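Side-chain contacts in polyhedrin (Simulium ubiquitum cypovirus, PDB 5A9A), which builds the crystalline occlusion bodies, or polyhedra, of an insect cypovirus, which probably protect the embedded virus particles, and binds UTP within the crystal: residues A[79-82]-A[83-86]; A[63-66]-A[67-70]. All coordinates share one frame; numbering follows the deposited sequence.

Interaction 1: A[79-82]-A[83-86]; sequences HKEF and ENQI. With UTP (uridine 5'-triphosphate), chain B.
Phe82 and Ile86 are brought together across one helical turn by different first torsions: Phe82 swings CG anti to its amide nitrogen (chi1 -161°), whereas Ile86 sets CG1 beside its own (chi1 -62°). The isoleucine arm meets the ring obliquely, with CG1 3.4 Å from CE1 of Phe82 and CD1 3.5 Å from that same ring carbon. Ile86 CG1 also rests on the carbonyl oxygen of Phe82, which accepts the backbone bond from Ile86 N, and Leu99 packs against the phenyl ring from a loop. One residue back, Glu81 bends at CG and reaches along the helix to Asn84. Its OE1 takes a weak hydrogen bond from Asn84 ND2 (3.4 Å), the carboxylate and amide planes lying 64° apart; the stronger partner of this oxygen is the backbone N of Asp93. Glu83 runs extended to Arg65 and Arg87, which form salt bridges with its two carboxylate oxygens, and OE1 also accepts from Asn204 of a second subunit. His79 leads the other way. Its NE2 donates to O4 of the UTP uracil at 2.8 Å in a moderately straight bond, with the base oxygen at the imidazole edge, near the ring plane. Asp71 bonds the other ring nitrogen, ND1, and thereby probably fixes the ring's rotation. Beneath these side chains run regular i to i+4 bonds, such as Glu83 N to His79 O (2.9 Å), the pattern of an alpha-helix, here helix 76-87, whose His79 belongs to the UTP pocket.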
ATOM      1  N   HIS A  79       0.429  20.770 -13.136  1.00 21.32           N
ATOM      2  CA  HIS A  79       1.247  19.765 -12.469  1.00 22.40           C
ATOM      3  C   HIS A  79       1.486  18.551 -13.365  1.00 21.07           C
ATOM      4  O   HIS A  79       2.565  17.959 -13.343  1.00 19.40           O
ATOM      5  CB  HIS A  79       0.606  19.356 -11.141  1.00 24.38           C
ATOM      6  CG  HIS A  79       0.624  20.442 -10.110  1.00 27.80           C
ATOM      7  ND1 HIS A  79      -0.160  20.412  -8.977  1.00 31.13           N
ATOM      8  CD2 HIS A  79       1.339  21.591 -10.042  1.00 29.13           C
ATOM      9  CE1 HIS A  79       0.068  21.496  -8.258  1.00 31.99           C
ATOM     10  NE2 HIS A  79       0.973  22.229  -8.883  1.00 26.75           N
ATOM     11  N   LYS A  80       0.483  18.187 -14.157  1.00 21.58           N
ATOM     12  CA  LYS A  80       0.641  17.109 -15.125  1.00 20.30           C
ATOM     13  C   LYS A  80       1.732  17.441 -16.139  1.00 20.49           C
ATOM     14  O   LYS A  80       2.598  16.613 -16.426  1.00 18.74           O
ATOM     15  CB  LYS A  80      -0.670  16.840 -15.866  1.00 21.21           C
ATOM     16  CG  LYS A  80      -0.539  15.778 -16.952  1.00 24.93           C
ATOM     17  CD  LYS A  80      -1.863  15.502 -17.639  1.00 29.19           C
ATOM     18  CE  LYS A  80      -2.213  16.587 -18.642  1.00 36.16           C
ATOM     19  NZ  LYS A  80      -3.557  16.362 -19.241  1.00 45.74           N
ATOM     20  N   GLU A  81       1.683  18.652 -16.686  1.00 18.72           N
ATOM     21  CA  GLU A  81       2.626  19.052 -17.724  1.00 18.90           C
ATOM     22  C   GLU A  81       4.038  19.169 -17.166  1.00 17.77           C
ATOM     23  O   GLU A  81       5.008  18.791 -17.822  1.00 16.53           O
ATOM     24  CB  GLU A  81       2.204  20.378 -18.357  1.00 19.81           C
ATOM     25  CG  GLU A  81       0.869  20.320 -19.073  1.00 20.65           C
ATOM     26  CD  GLU A  81       0.831  19.246 -20.143  1.00 23.65           C
ATOM     27  OE1 GLU A  81       1.910  18.772 -20.564  1.00 19.08           O
ATOM     28  OE2 GLU A  81      -0.283  18.876 -20.567  1.00 27.55           O
ATOM     29  N   PHE A  82       4.157  19.696 -15.952  1.00 16.24           N
ATOM     30  CA  PHE A  82       5.465  19.794 -15.324  1.00 16.94           C
ATOM     31  C   PHE A  82       6.017  18.387 -15.101  1.00 16.79           C
ATOM     32  O   PHE A  82       7.194  18.126 -15.340  1.00 14.35           O
ATOM     33  CB  PHE A  82       5.394  20.555 -14.000  1.00 17.14           C
ATOM     34  CG  PHE A  82       6.727  21.073 -13.535  1.00 18.83           C
ATOM     35  CD1 PHE A  82       7.591  20.260 -12.812  1.00 16.88           C
ATOM     36  CD2 PHE A  82       7.124  22.367 -13.834  1.00 18.19           C
ATOM     37  CE1 PHE A  82       8.821  20.735 -12.388  1.00 18.16           C
ATOM     38  CE2 PHE A  82       8.352  22.847 -13.412  1.00 20.26           C
ATOM     39  CZ  PHE A  82       9.201  22.030 -12.688  1.00 19.35           C
ATOM     40  N   GLU A  83       5.157  17.476 -14.657  1.00 16.06           N
ATOM     41  CA  GLU A  83       5.583  16.098 -14.439  1.00 17.85           C
ATOM     42  C   GLU A  83       6.042  15.455 -15.749  1.00 17.96           C
ATOM     43  O   GLU A  83       7.026  14.717 -15.775  1.00 16.11           O
ATOM     44  CB  GLU A  83       4.469  15.261 -13.806  1.00 17.31           C
ATOM     45  CG  GLU A  83       4.930  13.857 -13.443  1.00 16.93           C
ATOM     46  CD  GLU A  83       3.882  13.057 -12.701  1.00 19.31           C
ATOM     47  OE1 GLU A  83       2.693  13.453 -12.711  1.00 17.28           O
ATOM     48  OE2 GLU A  83       4.254  12.020 -12.113  1.00 19.10           O
ATOM     49  N   ASN A  84       5.327  15.733 -16.835  1.00 19.03           N
ATOM     50  CA  ASN A  84       5.731  15.239 -18.148  1.00 18.83           C
ATOM     51  C   ASN A  84       7.146  15.680 -18.493  1.00 19.28           C
ATOM     52  O   ASN A  84       7.996  14.860 -18.848  1.00 19.55           O
ATOM     53  CB  ASN A  84       4.778  15.733 -19.238  1.00 21.86           C
ATOM     54  CG  ASN A  84       3.525  14.890 -19.351  1.00 22.53           C
ATOM     55  OD1 ASN A  84       3.513  13.718 -18.976  1.00 21.53           O
ATOM     56  ND2 ASN A  84       2.461  15.482 -19.890  1.00 23.80           N
ATOM     57  N   GLN A  85       7.394  16.980 -18.390  1.00 17.54           N
ATOM     58  CA  GLN A  85       8.692  17.535 -18.746  1.00 18.76           C
ATOM     59  C   GLN A  85       9.799  16.942 -17.878  1.00 18.41           C
ATOM     60  O   GLN A  85      10.896  16.666 -18.362  1.00 17.80           O
ATOM     61  CB  GLN A  85       8.677  19.060 -18.614  1.00 18.00           C
ATOM     62  CG  GLN A  85       9.957  19.722 -19.092  1.00 16.09           C
ATOM     63  CD  GLN A  85      10.360  19.267 -20.485  1.00 18.21           C
ATOM     64  OE1 GLN A  85       9.510  18.956 -21.319  1.00 14.81           O
ATOM     65  NE2 GLN A  85      11.659  19.215 -20.738  1.00 16.77           N
ATOM     66  N   ILE A  86       9.504  16.737 -16.598  1.00 17.54           N
ATOM     67  CA  ILE A  86      10.496  16.202 -15.672  1.00 21.12           C
ATOM     68  C   ILE A  86      10.770  14.716 -15.916  1.00 18.26           C
ATOM     69  O   ILE A  86      11.925  14.301 -15.986  1.00 16.22           O
ATOM     70  CB  ILE A  86      10.059  16.394 -14.206  1.00 21.48           C
ATOM     71  CG1 ILE A  86       9.925  17.883 -13.878  1.00 18.94           C
ATOM     72  CG2 ILE A  86      11.060  15.737 -13.268  1.00 19.20           C
ATOM     73  CD1 ILE A  86      11.245  18.626 -13.845  1.00 22.85           C
TER
HETATM   74  PA  UTP B1245      -0.700  32.537 -14.064  1.00 69.07           P
HETATM   75  O1A UTP B1245       0.631  32.941 -14.647  1.00 50.82           O
HETATM   76  O2A UTP B1245      -1.293  33.313 -12.914  1.00 52.36           O
HETATM   77  O3A UTP B1245      -1.785  32.474 -15.252  1.00 54.39           O
HETATM   78  O5' UTP B1245      -0.597  31.002 -13.601  1.00 55.90           O
HETATM   79  PB  UTP B1245      -1.388  32.030 -16.748  1.00 64.62           P
HETATM   80  O1B UTP B1245      -2.646  31.542 -17.422  1.00 55.51           O
HETATM   81  O2B UTP B1245      -0.578  33.140 -17.370  1.00 56.76           O
HETATM   82  O3B UTP B1245      -0.427  30.754 -16.544  1.00 56.20           O
HETATM   83  PG  UTP B1245       0.823  30.480 -17.522  1.00 59.07           P
HETATM   84  O1G UTP B1245       0.627  31.472 -18.640  1.00 52.01           O
HETATM   85  O2G UTP B1245       0.670  29.039 -17.932  1.00 45.17           O
HETATM   86  O3G UTP B1245       2.009  30.748 -16.631  1.00 50.30           O
HETATM   87  C5' UTP B1245      -0.634  30.648 -12.220  1.00 46.42           C
HETATM   88  C4' UTP B1245       0.784  30.592 -11.669  1.00 47.62           C
HETATM   89  O4' UTP B1245       0.902  29.643 -10.607  1.00 46.30           O
HETATM   90  C1' UTP B1245       2.253  29.186 -10.572  1.00 39.32           C
HETATM   91  C2' UTP B1245       2.739  29.208 -12.014  1.00 40.95           C
HETATM   92  O2' UTP B1245       4.089  29.673 -12.115  1.00 35.01           O
HETATM   93  C3' UTP B1245       1.797  30.169 -12.721  1.00 44.40           C
HETATM   94  O3' UTP B1245       2.509  31.306 -13.206  1.00 41.97           O
HETATM   95  N1  UTP B1245       2.349  27.865  -9.945  1.00 41.29           N
HETATM   96  C6  UTP B1245       1.349  27.417  -9.183  1.00 41.92           C
HETATM   97  C2  UTP B1245       3.505  27.077 -10.114  1.00 31.84           C
HETATM   98  O2  UTP B1245       4.443  27.496 -10.816  1.00 35.66           O
HETATM   99  N3  UTP B1245       3.599  25.880  -9.529  1.00 40.45           N
HETATM  100  C4  UTP B1245       2.604  25.411  -8.766  1.00 38.49           C
HETATM  101  O4  UTP B1245       2.706  24.290  -8.224  1.00 28.38           O
HETATM  102  C5  UTP B1245       1.457  26.172  -8.578  1.00 43.61           C

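Interaction 2: A[63-66]-A[67-70]; sequences NWRD and MLYM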
ATOM      1  N   ASN A  63       6.625   9.329  -4.571  1.00 16.12           N
ATOM      2  CA  ASN A  63       6.990   9.479  -5.974  1.00 15.60           C
ATOM      3  C   ASN A  63       7.025  10.967  -6.267  1.00 16.21           C
ATOM      4  O   ASN A  63       6.675  11.767  -5.399  1.00 16.16           O
ATOM      5  CB  ASN A  63       6.024   8.734  -6.902  1.00 16.53           C
ATOM      6  CG  ASN A  63       4.602   9.275  -6.849  1.00 18.15           C
ATOM      7  OD1 ASN A  63       4.375  10.459  -6.601  1.00 16.38           O
ATOM      8  ND2 ASN A  63       3.636   8.400  -7.097  1.00 16.32           N
ATOM      9  N   TRP A  64       7.449  11.353  -7.465  1.00 15.17           N
ATOM     10  CA  TRP A  64       7.636  12.771  -7.747  1.00 16.15           C
ATOM     11  C   TRP A  64       6.370  13.571  -7.447  1.00 16.51           C
ATOM     12  O   TRP A  64       6.424  14.610  -6.793  1.00 15.61           O
ATOM     13  CB  TRP A  64       8.057  13.001  -9.198  1.00 16.36           C
ATOM     14  CG  TRP A  64       8.298  14.445  -9.477  1.00 17.60           C
ATOM     15  CD1 TRP A  64       9.473  15.118  -9.336  1.00 17.48           C
ATOM     16  CD2 TRP A  64       7.332  15.408  -9.911  1.00 16.71           C
ATOM     17  NE1 TRP A  64       9.303  16.440  -9.663  1.00 16.58           N
ATOM     18  CE2 TRP A  64       7.997  16.644 -10.020  1.00 16.69           C
ATOM     19  CE3 TRP A  64       5.971  15.343 -10.222  1.00 16.70           C
ATOM     20  CZ2 TRP A  64       7.348  17.807 -10.426  1.00 16.82           C
ATOM     21  CZ3 TRP A  64       5.328  16.500 -10.631  1.00 17.70           C
ATOM     22  CH2 TRP A  64       6.018  17.714 -10.731  1.00 16.89           C
ATOM     23  N   ARG A  65       5.233  13.078  -7.927  1.00 17.16           N
ATOM     24  CA  ARG A  65       3.960  13.766  -7.744  1.00 16.28           C
ATOM     25  C   ARG A  65       3.623  13.919  -6.264  1.00 16.39           C
ATOM     26  O   ARG A  65       3.050  14.927  -5.853  1.00 17.84           O
ATOM     27  CB  ARG A  65       2.843  12.996  -8.449  1.00 17.65           C
ATOM     28  CG  ARG A  65       1.549  13.778  -8.612  1.00 19.33           C
ATOM     29  CD  ARG A  65       1.701  14.898  -9.633  1.00 25.93           C
ATOM     30  NE  ARG A  65       0.429  15.575  -9.880  1.00 28.55           N
ATOM     31  CZ  ARG A  65      -0.174  15.657 -11.063  1.00 27.86           C
ATOM     32  NH1 ARG A  65       0.380  15.129 -12.147  1.00 24.69           N
ATOM     33  NH2 ARG A  65      -1.334  16.292 -11.166  1.00 26.27           N
ATOM     34  N   ASP A  66       3.982  12.913  -5.469  1.00 15.50           N
ATOM     35  CA  ASP A  66       3.694  12.921  -4.038  1.00 16.46           C
ATOM     36  C   ASP A  66       4.430  14.034  -3.300  1.00 16.66           C
ATOM     37  O   ASP A  66       4.107  14.336  -2.152  1.00 16.23           O
ATOM     38  CB  ASP A  66       4.075  11.572  -3.416  1.00 17.95           C
ATOM     39  CG  ASP A  66       3.189  10.433  -3.899  1.00 21.42           C
ATOM     40  OD1 ASP A  66       2.013  10.693  -4.220  1.00 19.02           O
ATOM     41  OD2 ASP A  66       3.667   9.279  -3.953  1.00 19.78           O
ATOM     42  N   MET A  67       5.416  14.639  -3.956  1.00 15.45           N
ATOM     43  CA  MET A  67       6.236  15.665  -3.320  1.00 15.63           C
ATOM     44  C   MET A  67       5.503  16.998  -3.239  1.00 16.93           C
ATOM     45  O   MET A  67       5.817  17.832  -2.388  1.00 15.64           O
ATOM     46  CB  MET A  67       7.545  15.862  -4.097  1.00 15.88           C
ATOM     47  CG  MET A  67       8.413  14.613  -4.228  1.00 14.85           C
ATOM     48  SD  MET A  67       9.251  14.115  -2.705  1.00 16.14           S
ATOM     49  CE  MET A  67      10.563  15.336  -2.607  1.00 18.46           C
ATOM     50  N   LEU A  68       4.527  17.199  -4.121  1.00 16.98           N
ATOM     51  CA  LEU A  68       3.905  18.510  -4.275  1.00 17.27           C
ATOM     52  C   LEU A  68       3.041  18.917  -3.080  1.00 18.84           C
ATOM     53  O   LEU A  68       2.512  18.079  -2.349  1.00 16.65           O
ATOM     54  CB  LEU A  68       3.080  18.570  -5.562  1.00 19.90           C
ATOM     55  CG  LEU A  68       3.840  18.239  -6.848  1.00 18.58           C
ATOM     56  CD1 LEU A  68       2.959  18.500  -8.059  1.00 18.82           C
ATOM     57  CD2 LEU A  68       5.133  19.039  -6.949  1.00 17.49           C
ATOM     58  N   TYR A  69       2.906  20.229  -2.914  1.00 20.20           N
ATOM     59  CA  TYR A  69       2.245  20.836  -1.767  1.00 20.06           C
ATOM     60  C   TYR A  69       0.785  20.405  -1.604  1.00 23.81           C
ATOM     61  O   TYR A  69       0.388  19.933  -0.538  1.00 20.30           O
ATOM     62  CB  TYR A  69       2.324  22.357  -1.908  1.00 21.74           C
ATOM     63  CG  TYR A  69       1.897  23.133  -0.685  1.00 22.13           C
ATOM     64  CD1 TYR A  69       2.492  22.910   0.549  1.00 19.48           C
ATOM     65  CD2 TYR A  69       0.914  24.108  -0.770  1.00 27.96           C
ATOM     66  CE1 TYR A  69       2.114  23.633   1.664  1.00 20.47           C
ATOM     67  CE2 TYR A  69       0.524  24.830   0.340  1.00 26.90           C
ATOM     68  CZ  TYR A  69       1.131  24.591   1.554  1.00 24.04           C
ATOM     69  OH  TYR A  69       0.747  25.308   2.663  1.00 19.61           O
ATOM     70  N   MET A  70      -0.013  20.572  -2.655  1.00 23.87           N
ATOM     71  CA  MET A  70      -1.441  20.281  -2.572  1.00 29.45           C
ATOM     72  C   MET A  70      -1.952  19.537  -3.801  1.00 36.42           C
ATOM     73  O   MET A  70      -2.614  18.507  -3.680  1.00 31.61           O
ATOM     74  CB  MET A  70      -2.230  21.577  -2.376  1.00 32.30           C
ATOM     75  CG  MET A  70      -1.986  22.227  -1.028  1.00 36.77           C
ATOM     76  SD  MET A  70      -3.302  23.351  -0.528  1.00 49.75           S
ATOM     77  CE  MET A  70      -3.172  23.215   1.253  1.00 35.06           C
TER
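Leu68 lies against Trp64 and Arg65 with its two methyl groups. CD2 sits over one face of the indole, 4.1 Å above the plane and displaced toward the rim, near CH2, while CD1 approaches Trp64 CZ3 at 4.0 Å. The same CD1 touches Arg65 CD at 4.1 Å, so the leucine fills the angle between the aromatic ring and the aliphatic part of the arginine. Arg65 can offer that methylene because its chain bends at CG (chi2 70°) before running on to the guanidinium. The base of the Met67 side chain also touches the turn, CG lying 3.2 Å from Trp64 O, before the rest leads away. Two backbone bonds hold this turn: Met67 N to Trp64 O at 3.0 Å and Leu68 N to Arg65 O at 3.2 Å. Such i to i+3 bonds describe a tight helical turn, and an Asx motif starts it: OD1 of Asn63 accepts from Asp66 N at 2.7 Å, almost straight on to the C=O. The exchange is reciprocal, since Asp66 OD2 takes the backbone N of Asn63 on its anti side (3.0 Å), giving a capping-box arrangement. Farther out, Trp64 NE1 donates to the carbonyl of Gln167, and Tyr102 meets the indole with planes about 25° apart. Arg65 is paired at NE with Asp71 and at NH1 with Glu83 of helix 76-87. Tyr42 and Arg48 bond the carbonyls of Met67 and Asp66, and ND2 of Asn63 reaches the backbone oxygen of Arg202 in a second subunit.

Interaction 2 comes first along the chain, in the loop that leaves strand 57-62, and interaction 1 follows on helix 76-87; their centres lie 12 Å apart, on the same side of the chain's centre. They touch directly: Glu83 OE1 and Arg65 NH1 form a salt bridge of 2.9 Å, and Trp64 CZ2 packs on Phe82 CD1 at 3.4 Å. The loop turn thus backs the helix that presents His79 to UTP, and Asp71, between the two regions, bonds both Arg65 and His79. Both interactions also reach a second subunit; interaction 1 alone carries a residue of the UTP pocket, while the Leu68 side chain of interaction 2 lies about 6 Å from the nucleotide.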